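Local coordinates for protein oxidase/hydroxylase (PDB 4XCB) that binds a metal ion, 2-oxoglutarate and hygromycin B in adjoining sites and probably acts as a 2-oxoglutarate-dependent dioxygenase in hygromycin B biosynthesis, at residues L142-D147 against G154-V159. Numbering follows the deposited sequence.
With AKG (2-oxoglutaric acid), chain F.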
# COMPACT_ATOMS: atom_id res chain seq x y z
N LEU A 142 8.45 5.48 -25.60
CA LEU A 142 9.49 6.19 -26.33
C LEU A 142 9.96 5.33 -27.49
O LEU A 142 10.49 4.24 -27.29
CB LEU A 142 10.68 6.53 -25.41
CG LEU A 142 10.41 7.22 -24.07
CD1 LEU A 142 11.69 7.35 -23.29
CD2 LEU A 142 9.83 8.58 -24.28
N VAL A 143 9.74 5.83 -28.70
CA VAL A 143 10.21 5.17 -29.90
C VAL A 143 11.50 5.84 -30.37
O VAL A 143 11.50 6.96 -30.90
CB VAL A 143 9.15 5.23 -31.03
CG1 VAL A 143 9.66 4.46 -32.25
CG2 VAL A 143 7.80 4.69 -30.53
N TYR A 144 12.62 5.15 -30.17
CA TYR A 144 13.89 5.74 -30.55
C TYR A 144 14.15 5.58 -32.03
O TYR A 144 13.89 4.51 -32.60
CB TYR A 144 15.03 5.13 -29.73
CG TYR A 144 15.04 5.59 -28.30
CD1 TYR A 144 14.39 4.85 -27.31
CD2 TYR A 144 15.66 6.79 -27.93
CE1 TYR A 144 14.39 5.28 -25.99
CE2 TYR A 144 15.65 7.23 -26.61
CZ TYR A 144 15.01 6.47 -25.65
OH TYR A 144 15.01 6.89 -24.33
N LEU A 145 14.64 6.63 -32.65
CA LEU A 145 14.86 6.64 -34.09
C LEU A 145 16.33 6.87 -34.39
O LEU A 145 16.69 7.23 -35.51
CB LEU A 145 14.02 7.73 -34.76
CG LEU A 145 12.50 7.63 -34.60
CD1 LEU A 145 11.80 8.79 -35.32
CD2 LEU A 145 12.00 6.29 -35.10
N SER A 146 17.17 6.69 -33.37
CA SER A 146 18.62 6.68 -33.58
C SER A 146 19.25 5.77 -32.54
O SER A 146 18.62 5.42 -31.54
CB SER A 146 19.21 8.09 -33.50
OG SER A 146 19.02 8.68 -32.23
N ASP A 147 20.50 5.36 -32.78
CA ASP A 147 21.22 4.51 -31.86
C ASP A 147 21.83 5.33 -30.75
O ASP A 147 22.43 6.38 -31.00
CB ASP A 147 22.33 3.74 -32.58
CG ASP A 147 21.81 2.69 -33.53
OD1 ASP A 147 22.64 2.14 -34.29
OD2 ASP A 147 20.59 2.40 -33.54
N GLY A 154 24.24 10.56 -25.05
CA GLY A 154 23.12 11.11 -24.30
C GLY A 154 22.17 10.01 -23.89
O GLY A 154 20.95 10.11 -24.06
N SER A 155 22.71 8.93 -23.33
CA SER A 155 21.86 7.81 -22.96
C SER A 155 20.83 8.21 -21.92
O SER A 155 21.09 9.02 -21.04
CB SER A 155 22.69 6.64 -22.44
OG SER A 155 23.43 7.01 -21.28
N PHE A 156 19.65 7.63 -22.08
CA PHE A 156 18.64 7.61 -21.04
C PHE A 156 19.29 7.15 -19.74
O PHE A 156 20.13 6.24 -19.74
CB PHE A 156 17.51 6.68 -21.47
CG PHE A 156 16.37 6.58 -20.50
CD1 PHE A 156 16.42 5.68 -19.45
CD2 PHE A 156 15.24 7.35 -20.68
CE1 PHE A 156 15.36 5.58 -18.57
CE2 PHE A 156 14.17 7.25 -19.80
CZ PHE A 156 14.24 6.37 -18.75
N CYS A 157 18.94 7.80 -18.64
CA CYS A 157 19.38 7.34 -17.33
C CYS A 157 18.26 7.49 -16.32
O CYS A 157 17.34 8.28 -16.49
CB CYS A 157 20.64 8.10 -16.87
SG CYS A 157 20.56 9.88 -16.81
N TYR A 158 18.37 6.72 -15.24
CA TYR A 158 17.31 6.67 -14.25
C TYR A 158 17.88 6.35 -12.87
O TYR A 158 18.95 5.72 -12.74
CB TYR A 158 16.27 5.61 -14.63
CG TYR A 158 16.85 4.22 -14.61
CD1 TYR A 158 17.63 3.76 -15.67
CD2 TYR A 158 16.68 3.38 -13.51
CE1 TYR A 158 18.20 2.51 -15.64
CE2 TYR A 158 17.25 2.12 -13.48
CZ TYR A 158 18.01 1.70 -14.55
OH TYR A 158 18.58 0.45 -14.55
N VAL A 159 17.18 6.78 -11.84
CA VAL A 159 17.56 6.43 -10.48
C VAL A 159 16.87 5.13 -10.09
O VAL A 159 15.65 5.06 -10.09
CB VAL A 159 17.23 7.57 -9.51
CG1 VAL A 159 17.51 7.17 -8.05
CG2 VAL A 159 17.97 8.84 -9.94
C1 AKG F . 11.05 12.92 -21.73
O1 AKG F . 10.34 13.21 -20.71
O2 AKG F . 10.79 13.44 -22.86
C2 AKG F . 12.19 11.96 -21.60
O5 AKG F . 12.33 11.40 -20.53
C3 AKG F . 13.15 11.75 -22.76
C4 AKG F . 13.91 10.45 -22.70
C5 AKG F . 15.03 10.45 -23.73
O3 AKG F . 15.69 9.40 -23.94
O4 AKG F . 15.28 11.51 -24.37
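With CG opposite the carbonyl carbon (chi1 -73°), Tyr144 sends its ring toward Phe156, whose own CG lies opposite the backbone N (chi1 -179°), which brings CD2 of the phenyl ring up to the tyrosine hydroxyl. The pair illustrates how two strands too far apart for backbone pairing can still meet, through side chains and a shared ligand. The phenol oxygen does the touching: Tyr144 OH stands 3.7 Å from CD2 of Phe156, obliquely to that ring. Beside it, CD1 of Leu142 reaches CE2 of Phe156 at 4.3 Å, a loose apolar contact. The distal carboxylate of 2-oxoglutarate completes the group. Tyr144 OH donates a hydrogen bond to O3 of 2-oxoglutarate, 2.6 Å away and near the plane of the tyrosine ring, while Leu142 CD1 rests 3.9 Å from C4 of the ligand chain. Arg220, whose side chain also touches that of Tyr144, bonds the same ligand, as does Tyr92. A phenylalanine in place of Tyr144 would probably leave O3 without this donor and the carboxylate less firmly fixed. Leu201, from strand 200-204, touches both aromatic side chains. Phe156 also lies near His209, one of the metal ligands. Strands 139-144 and 156-159, from different sheets, thus meet through these side chains beside the cosubstrate's distal carboxylate, an arrangement characteristic of the 2-oxoglutarate pocket inside the double-stranded beta-helix of PhyH-type oxygenases.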